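Local coordinates for ABC transporter ATP-binding protein (Leptospira interrogans serovar Copenhageni, PDB 4HZI), which probably binds and hydrolyses ATP as the ATPase subunit of an orphan ABC transporter involved in manganese utilization and tolerance, at residues 131-136 with 152-157; 164-169 with 176-181; 199-204 with 234-239. All blocks are in the same frame, centred on the assembly; numbering follows the deposited sequence.

Interaction 1 (131-136 with 152-157)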
ATOM      1  N   THR A 131      -6.271  21.481  12.262  1.00 38.97           N
ATOM      2  CA  THR A 131      -5.279  20.665  11.576  1.00 38.21           C
ATOM      3  C   THR A 131      -4.617  21.465  10.470  1.00 35.00           C
ATOM      4  O   THR A 131      -3.412  21.386  10.301  1.00 36.97           O
ATOM      5  CB  THR A 131      -5.949  19.383  11.042  1.00 38.47           C
ATOM      6  OG1 THR A 131      -6.429  18.614  12.158  1.00 34.98           O
ATOM      7  CG2 THR A 131      -4.979  18.548  10.249  1.00 36.57           C
ATOM      8  N   ILE A 132      -5.388  22.255   9.738  1.00 30.23           N
ATOM      9  CA  ILE A 132      -4.814  23.068   8.698  1.00 31.25           C
ATOM     10  C   ILE A 132      -3.885  24.121   9.310  1.00 39.02           C
ATOM     11  O   ILE A 132      -2.796  24.379   8.814  1.00 31.84           O
ATOM     12  CB  ILE A 132      -5.883  23.667   7.808  1.00 29.89           C
ATOM     13  CG1 ILE A 132      -6.650  22.515   7.152  1.00 32.97           C
ATOM     14  CG2 ILE A 132      -5.270  24.602   6.770  1.00 33.94           C
ATOM     15  CD1 ILE A 132      -7.854  22.936   6.388  1.00 32.51           C
ATOM     16  N   LEU A 133      -4.306  24.710  10.416  1.00 36.98           N
ATOM     17  CA  LEU A 133      -3.506  25.742  11.048  1.00 37.53           C
ATOM     18  C   LEU A 133      -2.182  25.202  11.577  1.00 33.96           C
ATOM     19  O   LEU A 133      -1.196  25.917  11.589  1.00 37.61           O
ATOM     20  CB  LEU A 133      -4.320  26.422  12.157  1.00 40.72           C
ATOM     21  CG  LEU A 133      -5.477  27.291  11.614  1.00 39.19           C
ATOM     22  CD1 LEU A 133      -6.452  27.585  12.737  1.00 43.06           C
ATOM     23  CD2 LEU A 133      -4.975  28.603  11.012  1.00 42.82           C
ATOM     24  N   THR A 134      -2.115  23.948  11.998  1.00 38.26           N
ATOM     25  CA  THR A 134      -0.793  23.406  12.419  1.00 38.73           C
ATOM     26  C   THR A 134       0.260  23.485  11.317  1.00 39.98           C
ATOM     27  O   THR A 134       1.444  23.418  11.592  1.00 41.02           O
ATOM     28  CB  THR A 134      -0.865  21.950  12.849  1.00 41.37           C
ATOM     29  OG1 THR A 134      -1.315  21.163  11.735  1.00 41.89           O
ATOM     30  CG2 THR A 134      -1.798  21.800  14.039  1.00 43.63           C
ATOM     31  N   GLY A 135      -0.176  23.653  10.076  1.00 35.66           N
ATOM     32  CA  GLY A 135       0.742  23.792   8.965  1.00 41.00           C
ATOM     33  C   GLY A 135       1.457  25.113   8.900  1.00 43.32           C
ATOM     34  O   GLY A 135       2.393  25.250   8.159  1.00 37.97           O
ATOM     35  N   LEU A 136       0.993  26.115   9.640  1.00 46.99           N
ATOM     36  CA  LEU A 136       1.649  27.435   9.610  1.00 42.63           C
ATOM     37  C   LEU A 136       3.127  27.342  10.036  1.00 44.48           C
ATOM     38  O   LEU A 136       3.495  26.580  10.942  1.00 46.32           O
ATOM     39  CB  LEU A 136       0.912  28.421  10.491  1.00 42.26           C
ATOM     40  CG  LEU A 136      -0.465  28.826   9.955  1.00 42.10           C
ATOM     41  CD1 LEU A 136      -1.255  29.477  11.082  1.00 51.13           C
ATOM     42  CD2 LEU A 136      -0.388  29.746   8.746  1.00 45.81           C
ATOM     43  N   THR A 152      -8.868  33.310   9.611  1.00 39.16           N
ATOM     44  CA  THR A 152      -9.698  33.690   8.484  1.00 42.69           C
ATOM     45  C   THR A 152      -9.166  33.110   7.176  1.00 45.58           C
ATOM     46  O   THR A 152      -9.944  32.680   6.309  1.00 40.19           O
ATOM     47  CB  THR A 152      -9.783  35.235   8.354  1.00 51.37           C
ATOM     48  OG1 THR A 152     -10.268  35.785   9.591  1.00 51.10           O
ATOM     49  CG2 THR A 152     -10.714  35.643   7.224  1.00 52.26           C
ATOM     50  N   LYS A 153      -7.850  33.128   7.011  1.00 42.32           N
ATOM     51  CA  LYS A 153      -7.247  32.610   5.772  1.00 48.70           C
ATOM     52  C   LYS A 153      -7.499  31.094   5.611  1.00 43.15           C
ATOM     53  O   LYS A 153      -7.758  30.600   4.504  1.00 39.90           O
ATOM     54  CB  LYS A 153      -5.750  32.911   5.744  1.00 58.55           C
ATOM     55  CG  LYS A 153      -5.446  34.371   5.450  1.00 60.60           C
ATOM     56  CD  LYS A 153      -3.958  34.680   5.573  1.00 67.18           C
ATOM     57  CE  LYS A 153      -3.587  35.891   4.726  1.00 70.05           C
ATOM     58  NZ  LYS A 153      -2.288  36.477   5.137  1.00 73.43           N
ATOM     59  N   THR A 154      -7.441  30.370   6.718  1.00 40.18           N
ATOM     60  CA  THR A 154      -7.755  28.946   6.689  1.00 37.99           C
ATOM     61  C   THR A 154      -9.201  28.691   6.297  1.00 47.39           C
ATOM     62  O   THR A 154      -9.492  27.761   5.553  1.00 36.93           O
ATOM     63  CB  THR A 154      -7.395  28.274   8.004  1.00 39.91           C
ATOM     64  OG1 THR A 154      -5.976  28.086   8.031  1.00 39.60           O
ATOM     65  CG2 THR A 154      -8.071  26.902   8.159  1.00 42.04           C
ATOM     66  N   LEU A 155     -10.124  29.529   6.764  1.00 44.43           N
ATOM     67  CA  LEU A 155     -11.525  29.329   6.397  1.00 37.12           C
ATOM     68  C   LEU A 155     -11.698  29.611   4.936  1.00 36.92           C
ATOM     69  O   LEU A 155     -12.514  28.989   4.265  1.00 39.42           O
ATOM     70  CB  LEU A 155     -12.467  30.222   7.239  1.00 43.39           C
ATOM     71  CG  LEU A 155     -12.365  30.023   8.757  1.00 44.11           C
ATOM     72  CD1 LEU A 155     -13.200  31.063   9.514  1.00 51.58           C
ATOM     73  CD2 LEU A 155     -12.778  28.618   9.175  1.00 44.41           C
ATOM     74  N   GLN A 156     -10.946  30.554   4.408  1.00 35.66           N
ATOM     75  CA  GLN A 156     -11.063  30.807   2.985  1.00 40.64           C
ATOM     76  C   GLN A 156     -10.570  29.590   2.165  1.00 44.10           C
ATOM     77  O   GLN A 156     -11.149  29.250   1.115  1.00 40.13           O
ATOM     78  CB  GLN A 156     -10.304  32.071   2.590  1.00 45.13           C
ATOM     79  CG  GLN A 156     -10.498  32.467   1.126  1.00 52.33           C
ATOM     80  CD  GLN A 156     -11.907  32.940   0.826  1.00 57.75           C
ATOM     81  OE1 GLN A 156     -12.439  33.809   1.518  1.00 56.34           O
ATOM     82  NE2 GLN A 156     -12.518  32.376  -0.205  1.00 54.96           N
ATOM     83  N   ILE A 157      -9.494  28.960   2.641  1.00 40.84           N
ATOM     84  CA  ILE A 157      -8.959  27.735   2.012  1.00 37.69           C
ATOM     85  C   ILE A 157     -10.044  26.629   1.935  1.00 41.38           C
ATOM     86  O   ILE A 157     -10.323  26.061   0.838  1.00 39.08           O
ATOM     87  CB  ILE A 157      -7.668  27.248   2.747  1.00 41.86           C
ATOM     88  CG1 ILE A 157      -6.500  28.227   2.497  1.00 48.33           C
ATOM     89  CG2 ILE A 157      -7.245  25.893   2.239  1.00 44.64           C
ATOM     90  CD1 ILE A 157      -5.343  28.089   3.463  1.00 51.29           C
TER

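Interaction 2 (164-169 with 176-181)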
ATOM      1  N   LEU A 164     -15.863  24.028   3.984  1.00 42.88           N
ATOM      2  CA  LEU A 164     -16.035  24.934   5.132  1.00 43.75           C
ATOM      3  C   LEU A 164     -16.979  24.288   6.125  1.00 44.65           C
ATOM      4  O   LEU A 164     -16.788  24.363   7.342  1.00 45.25           O
ATOM      5  CB  LEU A 164     -16.578  26.287   4.665  1.00 49.58           C
ATOM      6  CG  LEU A 164     -16.742  27.398   5.700  1.00 52.12           C
ATOM      7  CD1 LEU A 164     -15.414  27.793   6.333  1.00 53.01           C
ATOM      8  CD2 LEU A 164     -17.376  28.592   4.999  1.00 54.75           C
ATOM      9  N   SER A 165     -17.951  23.562   5.583  1.00 47.82           N
ATOM     10  CA  SER A 165     -18.924  22.863   6.404  1.00 50.19           C
ATOM     11  C   SER A 165     -18.287  21.898   7.392  1.00 50.31           C
ATOM     12  O   SER A 165     -18.924  21.577   8.395  1.00 51.69           O
ATOM     13  CB  SER A 165     -19.951  22.131   5.529  1.00 51.80           C
ATOM     14  OG  SER A 165     -19.397  20.969   4.955  1.00 60.02           O
ATOM     15  N   LYS A 166     -17.050  21.433   7.138  1.00 39.49           N
ATOM     16  CA  LYS A 166     -16.381  20.525   8.078  1.00 38.06           C
ATOM     17  C   LYS A 166     -15.363  21.188   9.010  1.00 41.37           C
ATOM     18  O   LYS A 166     -14.656  20.496   9.745  1.00 44.55           O
ATOM     19  CB  LYS A 166     -15.681  19.405   7.310  1.00 53.89           C
ATOM     20  CG  LYS A 166     -16.580  18.618   6.375  1.00 53.18           C
ATOM     21  CD  LYS A 166     -15.849  17.387   5.840  1.00 56.96           C
ATOM     22  CE  LYS A 166     -16.636  16.707   4.736  1.00 58.38           C
ATOM     23  NZ  LYS A 166     -17.797  15.972   5.294  1.00 62.60           N
ATOM     24  N   LYS A 167     -15.302  22.521   9.020  1.00 39.49           N
ATOM     25  CA  LYS A 167     -14.274  23.230   9.785  1.00 38.35           C
ATOM     26  C   LYS A 167     -14.132  22.758  11.219  1.00 41.60           C
ATOM     27  O   LYS A 167     -13.013  22.612  11.714  1.00 40.14           O
ATOM     28  CB  LYS A 167     -14.491  24.749   9.704  1.00 47.91           C
ATOM     29  CG  LYS A 167     -15.752  25.250  10.400  1.00 49.14           C
ATOM     30  CD  LYS A 167     -16.133  26.646   9.910  1.00 57.30           C
ATOM     31  CE  LYS A 167     -17.217  27.295  10.772  1.00 55.73           C
ATOM     32  NZ  LYS A 167     -16.853  27.215  12.215  1.00 57.01           N
ATOM     33  N   ASP A 168     -15.256  22.470  11.882  1.00 43.77           N
ATOM     34  CA  ASP A 168     -15.227  22.042  13.271  1.00 44.69           C
ATOM     35  C   ASP A 168     -15.332  20.541  13.448  1.00 48.19           C
ATOM     36  O   ASP A 168     -15.259  20.047  14.573  1.00 46.47           O
ATOM     37  CB  ASP A 168     -16.349  22.734  14.062  1.00 54.40           C
ATOM     38  CG  ASP A 168     -16.309  24.241  13.906  1.00 59.41           C
ATOM     39  OD1 ASP A 168     -15.225  24.821  14.153  1.00 58.88           O
ATOM     40  OD2 ASP A 168     -17.339  24.833  13.506  1.00 60.37           O
ATOM     41  N   GLN A 169     -15.466  19.794  12.363  1.00 50.07           N
ATOM     42  CA  GLN A 169     -15.457  18.330  12.496  1.00 48.84           C
ATOM     43  C   GLN A 169     -14.077  17.862  12.922  1.00 46.62           C
ATOM     44  O   GLN A 169     -13.066  18.351  12.422  1.00 47.18           O
ATOM     45  CB  GLN A 169     -15.880  17.641  11.200  1.00 45.86           C
ATOM     46  CG  GLN A 169     -16.012  16.134  11.362  1.00 47.12           C
ATOM     47  CD  GLN A 169     -16.324  15.435  10.068  1.00 50.29           C
ATOM     48  OE1 GLN A 169     -16.751  16.054   9.097  1.00 51.08           O
ATOM     49  NE2 GLN A 169     -16.116  14.126  10.047  1.00 56.52           N
ATOM     50  N   SER A 176     -10.955   8.059   5.192  1.00 33.02           N
ATOM     51  CA  SER A 176      -9.535   7.977   4.997  1.00 32.79           C
ATOM     52  C   SER A 176      -9.131   8.892   3.835  1.00 26.69           C
ATOM     53  O   SER A 176      -8.120   9.540   3.939  1.00 30.83           O
ATOM     54  CB  SER A 176      -9.102   6.526   4.730  1.00 34.78           C
ATOM     55  OG  SER A 176      -9.764   6.070   3.572  1.00 37.72           O
ATOM     56  N   GLY A 177      -9.957   8.981   2.789  1.00 27.91           N
ATOM     57  CA  GLY A 177      -9.639   9.858   1.614  1.00 33.52           C
ATOM     58  C   GLY A 177      -9.748  11.350   1.960  1.00 34.85           C
ATOM     59  O   GLY A 177      -8.935  12.185   1.538  1.00 27.79           O
ATOM     60  N   GLU A 178     -10.749  11.663   2.771  1.00 32.25           N
ATOM     61  CA  GLU A 178     -10.936  13.010   3.315  1.00 33.65           C
ATOM     62  C   GLU A 178      -9.792  13.483   4.182  1.00 28.26           C
ATOM     63  O   GLU A 178      -9.457  14.654   4.114  1.00 30.49           O
ATOM     64  CB  GLU A 178     -12.236  13.071   4.134  1.00 34.91           C
ATOM     65  CG  GLU A 178     -13.453  12.946   3.265  1.00 39.61           C
ATOM     66  CD  GLU A 178     -14.774  12.844   4.024  1.00 47.78           C
ATOM     67  OE1 GLU A 178     -14.799  12.483   5.220  1.00 44.81           O
ATOM     68  OE2 GLU A 178     -15.800  13.105   3.370  1.00 51.59           O
ATOM     69  N   LYS A 179      -9.194  12.618   5.005  1.00 29.64           N
ATOM     70  CA  LYS A 179      -8.021  13.032   5.778  1.00 31.63           C
ATOM     71  C   LYS A 179      -6.925  13.537   4.857  1.00 32.90           C
ATOM     72  O   LYS A 179      -6.256  14.519   5.177  1.00 27.47           O
ATOM     73  CB  LYS A 179      -7.497  11.899   6.620  1.00 36.09           C
ATOM     74  CG  LYS A 179      -8.411  11.600   7.787  1.00 41.35           C
ATOM     75  CD  LYS A 179      -7.908  10.426   8.592  1.00 44.04           C
ATOM     76  CE  LYS A 179      -8.976  10.007   9.584  1.00 44.30           C
ATOM     77  NZ  LYS A 179      -8.410   9.006  10.484  1.00 47.44           N
ATOM     78  N   LYS A 180      -6.727  12.848   3.728  1.00 32.53           N
ATOM     79  CA  LYS A 180      -5.672  13.245   2.798  1.00 27.52           C
ATOM     80  C   LYS A 180      -5.983  14.601   2.165  1.00 24.25           C
ATOM     81  O   LYS A 180      -5.077  15.393   1.972  1.00 25.33           O
ATOM     82  CB  LYS A 180      -5.401  12.176   1.731  1.00 28.94           C
ATOM     83  CG  LYS A 180      -4.957  10.815   2.262  1.00 28.37           C
ATOM     84  CD  LYS A 180      -3.730  10.893   3.125  1.00 34.44           C
ATOM     85  CE  LYS A 180      -3.332   9.528   3.679  1.00 37.55           C
ATOM     86  NZ  LYS A 180      -2.303   8.883   2.851  1.00 40.87           N
ATOM     87  N   LYS A 181      -7.263  14.901   1.903  1.00 25.14           N
ATOM     88  CA  LYS A 181      -7.653  16.226   1.412  1.00 27.17           C
ATOM     89  C   LYS A 181      -7.251  17.292   2.377  1.00 26.31           C
ATOM     90  O   LYS A 181      -6.743  18.329   1.982  1.00 29.95           O
ATOM     91  CB  LYS A 181      -9.168  16.335   1.201  1.00 27.11           C
ATOM     92  CG  LYS A 181      -9.747  15.323   0.248  1.00 27.75           C
ATOM     93  CD  LYS A 181     -11.266  15.449   0.162  1.00 33.26           C
ATOM     94  CE  LYS A 181     -11.850  14.252  -0.551  1.00 34.67           C
ATOM     95  NZ  LYS A 181     -13.292  14.465  -0.905  1.00 34.39           N
TER
HETATM   96  O   HOH W   1     -16.659  12.661   7.235  1.00 58.71           O

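Interaction 3 (199-204 with 234-239)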
ATOM      1  N   GLU A 199       3.811   9.745  -1.393  1.00 23.69           N
ATOM      2  CA  GLU A 199       2.996   8.536  -1.228  1.00 26.06           C
ATOM      3  C   GLU A 199       1.617   8.900  -0.620  1.00 27.26           C
ATOM      4  O   GLU A 199       1.193   8.278   0.355  1.00 25.43           O
ATOM      5  CB  GLU A 199       3.726   7.566  -0.286  1.00 30.01           C
ATOM      6  CG  GLU A 199       5.012   7.024  -0.892  1.00 33.14           C
ATOM      7  CD  GLU A 199       4.755   5.872  -1.851  1.00 43.16           C
ATOM      8  OE1 GLU A 199       3.560   5.596  -2.154  1.00 44.32           O
ATOM      9  OE2 GLU A 199       5.736   5.241  -2.305  1.00 36.89           O
ATOM     10  N   PRO A 200       0.970   9.963  -1.135  1.00 25.11           N
ATOM     11  CA  PRO A 200      -0.267  10.455  -0.543  1.00 30.04           C
ATOM     12  C   PRO A 200      -1.408   9.438  -0.584  1.00 29.87           C
ATOM     13  O   PRO A 200      -2.345   9.594   0.198  1.00 34.53           O
ATOM     14  CB  PRO A 200      -0.624  11.635  -1.432  1.00 28.81           C
ATOM     15  CG  PRO A 200      -0.089  11.246  -2.759  1.00 29.25           C
ATOM     16  CD  PRO A 200       1.247  10.631  -2.413  1.00 29.11           C
ATOM     17  N   CYS A 201      -1.335   8.396  -1.426  1.00 22.70           N
ATOM     18  CA  CYS A 201      -2.415   7.389  -1.429  1.00 23.81           C
ATOM     19  C   CYS A 201      -2.186   6.227  -0.451  1.00 27.85           C
ATOM     20  O   CYS A 201      -2.935   5.242  -0.466  1.00 26.96           O
ATOM     21  CB  CYS A 201      -2.677   6.855  -2.811  1.00 27.37           C
ATOM     22  SG  CYS A 201      -3.353   8.143  -3.895  1.00 30.54           S
ATOM     23  N   SER A 202      -1.146   6.337   0.370  1.00 30.94           N
ATOM     24  CA  SER A 202      -0.868   5.350   1.392  1.00 32.46           C
ATOM     25  C   SER A 202      -2.108   5.156   2.284  1.00 31.62           C
ATOM     26  O   SER A 202      -2.789   6.153   2.651  1.00 30.12           O
ATOM     27  CB  SER A 202       0.361   5.759   2.228  1.00 32.65           C
ATOM     28  OG  SER A 202       0.138   6.962   2.973  1.00 33.04           O
ATOM     29  N   SER A 203      -2.413   3.881   2.545  1.00 34.10           N
ATOM     30  CA  SER A 203      -3.537   3.461   3.365  1.00 36.82           C
ATOM     31  C   SER A 203      -4.870   3.648   2.694  1.00 33.69           C
ATOM     32  O   SER A 203      -5.902   3.463   3.358  1.00 36.03           O
ATOM     33  CB  SER A 203      -3.598   4.225   4.698  1.00 38.63           C
ATOM     34  OG  SER A 203      -2.338   4.224   5.309  1.00 46.61           O
ATOM     35  N   LEU A 204      -4.898   4.068   1.423  1.00 27.40           N
ATOM     36  CA  LEU A 204      -6.183   4.276   0.771  1.00 26.18           C
ATOM     37  C   LEU A 204      -6.529   3.074  -0.072  1.00 29.19           C
ATOM     38  O   LEU A 204      -5.750   2.647  -0.919  1.00 26.96           O
ATOM     39  CB  LEU A 204      -6.162   5.533  -0.082  1.00 25.92           C
ATOM     40  CG  LEU A 204      -5.803   6.813   0.648  1.00 26.16           C
ATOM     41  CD1 LEU A 204      -6.071   7.933  -0.307  1.00 28.23           C
ATOM     42  CD2 LEU A 204      -6.633   6.983   1.906  1.00 27.99           C
ATOM     43  N   PRO A 234       2.051   2.928 -10.282  1.00 25.74           N
ATOM     44  CA  PRO A 234       1.635   3.744 -11.416  1.00 29.02           C
ATOM     45  C   PRO A 234       0.159   4.084 -11.426  1.00 30.48           C
ATOM     46  O   PRO A 234      -0.201   5.199 -11.859  1.00 26.52           O
ATOM     47  CB  PRO A 234       2.005   2.868 -12.609  1.00 30.16           C
ATOM     48  CG  PRO A 234       3.220   2.192 -12.153  1.00 30.45           C
ATOM     49  CD  PRO A 234       2.932   1.830 -10.732  1.00 27.95           C
ATOM     50  N   GLU A 235      -0.677   3.222 -10.868  1.00 29.74           N
ATOM     51  CA  GLU A 235      -2.129   3.476 -10.875  1.00 32.62           C
ATOM     52  C   GLU A 235      -2.588   4.630 -10.002  1.00 32.64           C
ATOM     53  O   GLU A 235      -3.712   5.082 -10.148  1.00 38.27           O
ATOM     54  CB  GLU A 235      -2.952   2.206 -10.530  1.00 35.84           C
ATOM     55  CG  GLU A 235      -2.739   1.669  -9.129  1.00 37.88           C
ATOM     56  CD  GLU A 235      -1.502   0.744  -9.005  1.00 42.73           C
ATOM     57  OE1 GLU A 235      -0.523   0.768  -9.830  1.00 36.75           O
ATOM     58  OE2 GLU A 235      -1.539  -0.051  -8.068  1.00 51.99           O
ATOM     59  N   GLU A 236      -1.713   5.124  -9.129  1.00 27.77           N
ATOM     60  CA  GLU A 236      -1.986   6.232  -8.233  1.00 28.73           C
ATOM     61  C   GLU A 236      -1.731   7.599  -8.842  1.00 26.95           C
ATOM     62  O   GLU A 236      -1.828   8.603  -8.121  1.00 29.79           O
ATOM     63  CB  GLU A 236      -1.074   6.123  -7.002  1.00 26.93           C
ATOM     64  CG  GLU A 236      -1.473   5.015  -6.057  1.00 30.43           C
ATOM     65  CD  GLU A 236      -0.516   4.825  -4.892  1.00 33.25           C
ATOM     66  OE1 GLU A 236       0.483   5.589  -4.728  1.00 34.62           O
ATOM     67  OE2 GLU A 236      -0.817   3.921  -4.113  1.00 39.21           O
ATOM     68  N   ILE A 237      -1.312   7.648 -10.110  1.00 27.38           N
ATOM     69  CA  ILE A 237      -0.822   8.905 -10.706  1.00 24.07           C
ATOM     70  C   ILE A 237      -1.950   9.597 -11.456  1.00 24.47           C
ATOM     71  O   ILE A 237      -2.384   9.103 -12.473  1.00 24.28           O
ATOM     72  CB  ILE A 237       0.323   8.648 -11.715  1.00 27.05           C
ATOM     73  CG1 ILE A 237       1.510   8.002 -10.989  1.00 25.20           C
ATOM     74  CG2 ILE A 237       0.763   9.952 -12.325  1.00 25.09           C
ATOM     75  CD1 ILE A 237       2.569   7.430 -11.881  1.00 27.22           C
ATOM     76  N   PRO A 238      -2.358  10.790 -11.016  1.00 26.91           N
ATOM     77  CA  PRO A 238      -3.415  11.487 -11.757  1.00 32.24           C
ATOM     78  C   PRO A 238      -2.993  11.931 -13.148  1.00 33.19           C
ATOM     79  O   PRO A 238      -1.802  12.146 -13.435  1.00 26.81           O
ATOM     80  CB  PRO A 238      -3.677  12.747 -10.931  1.00 31.84           C
ATOM     81  CG  PRO A 238      -2.915  12.643  -9.707  1.00 26.76           C
ATOM     82  CD  PRO A 238      -1.963  11.481  -9.788  1.00 29.20           C
ATOM     83  N   ASP A 239      -3.987  12.187 -13.987  1.00 31.80           N
ATOM     84  CA  ASP A 239      -3.741  12.590 -15.360  1.00 30.90           C
ATOM     85  C   ASP A 239      -2.986  13.888 -15.592  1.00 27.53           C
ATOM     86  O   ASP A 239      -2.416  14.071 -16.662  1.00 29.33           O
ATOM     87  CB  ASP A 239      -5.078  12.654 -16.139  1.00 43.74           C
ATOM     88  CG  ASP A 239      -5.983  13.855 -15.727  1.00 51.75           C
ATOM     89  OD1 ASP A 239      -5.748  14.557 -14.703  1.00 43.39           O
ATOM     90  OD2 ASP A 239      -6.973  14.090 -16.461  1.00 63.45           O
TER

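Interaction 1 (131-136 with 152-157)
The Thr154 side chain overlaps Ile132 with its methyl and Leu133 with its hydroxyl, joining helix 148-160 to helix 128-133. Both helices probably belong to the helical subdomain of ABC ATPases, which also carries the signature motif at the start of helix 176-188. CA atoms of Ile132 and Thr154 lie 6.9 Å apart, close enough for the short threonine side chain to reach both neighbours. Its CG2, anti to the backbone N (chi1 of Thr154 is -77°), rests against Ile132, 3.9 Å from both CB and CG2 of that residue. The same torsion sends OG1 to the other branch of the contact, where it meets Leu133 CD2 at 3.2 Å, a tight approach of a hydroxyl to a methyl. Ile132 CG2 also lies 3.8 Å from Thr154 OG1. The whole touch is van der Waals packing between buried side chains. Val189 adjoins both Ile132 and Thr154, and Ile182 and Leu185 of helix 176-188 also pack on Ile132. A type I turn runs from Leu133 to Leu136; Thr134, within this turn, donates from OG1 to Thr131 O at 2.6 Å, tilted 24° from the carbonyl plane.

Interaction 2 (164-169 with 176-181)
The flat carboxylate of Glu178 takes the aliphatic end of Lys166 over one face, where CE stands 3.9 Å from OE2, while its OE1 end is taken up by a water and by the backbone N of Ser175. Lys166 NZ also lies above that face, 4.0 Å from Glu178 OE2, a long salt bridge. The two side chains cross at about a right angle: Glu178 reaches outward with an extended chain beyond CG, whereas Lys166 runs straight until a final bend, chi4 -74°, turns its ammonium group. The second flat group, the carboxamide of Gln169, is linked to the first through the water, which accepts from Gln169 NE2 at 3.2 Å and donates to Glu178 OE1 at 2.7 Å. Gln169 NE2 is also bonded to Thr173 OG1.

Leu174 to Glu178 read Leu-Ser-Ser-Gly-Glu, a variant of the LSGGQ signature motif of ABC ATPases; Glu178 closes the motif and lies in the first turn of helix 176-188, which starts within it. The bond from Ser175 N to Glu178 OE1 is the N3-to-N-cap half of a capping box. On the other segment, a short 3-10 turn at 164-166 runs into a type I turn from Lys166 to Gln169, which brings both Lys166 and Gln169 round to the helix. At the turn's outer corner Lys167 NZ forms a 2.8 Å salt bridge with Asp168 OD2, approaching on the syn side and 22° out of the carboxylate plane.

Interaction 3 (199-204 with 234-239)
Two overlapping turns, type I from Glu199 to Ser202 and type II from Cys201 to Leu204, carry the chain past the 3-10 segment 234-236, with CA atoms of Cys201 and Glu236 6.9 Å apart. Cys201 CB sits over the flat face of the Glu236 carboxylate, 3.6 Å from CD and at similar distances from both oxygens. Glu236 reaches it with a chain extended beyond CG (chi2 175°). Glu199 bends at chi2 (-81°) and brings its OE1 to 4.0 Å from Glu236 OE1, the two carboxylate planes standing 87° apart. Each acid has a polar partner of its own: Glu199 OE2 is bonded to His232 ND1, and Glu236 OE1, the oxygen facing Glu199, to Thr231 OG1. Glu199 corresponds to the glutamate after the Walker B aspartate, which is the catalytic base in related ABC ATPases; His232 matches the H-loop histidine, and 202-204 probably form the start of the D-loop. The contact thus joins the loops leaving the neighbouring parallel strands 194-198 and 227-231. Arg209 of helix 206-222 packs on Cys201 and Glu236, Tyr229 of strand 227-231 lies against Cys201, and Glu235 touches Glu235 of the second subunit.

How the interactions relate
The three contacts follow one another along the chain, each closing before the next opens. Interactions 1 and 2 have centres about 12 Å apart in the helical part of the ATPase and touch, as Leu155 of helix 148-160 packs on Leu164 and Lys167. Interaction 3 lies about 19 Å from interaction 2 and about 24 Å from interaction 1, centre to centre, at the ends of parallel strands of the six-stranded mixed sheet. Helix 176-188 bridges the two regions: Lys180 NZ probably hydrogen-bonds to Pro200 O at 2.7 Å and to Ser202 O. The signature-motif helix is thereby tied directly to the loop after Walker B, consistent with coupling between helical subdomain and ATP site.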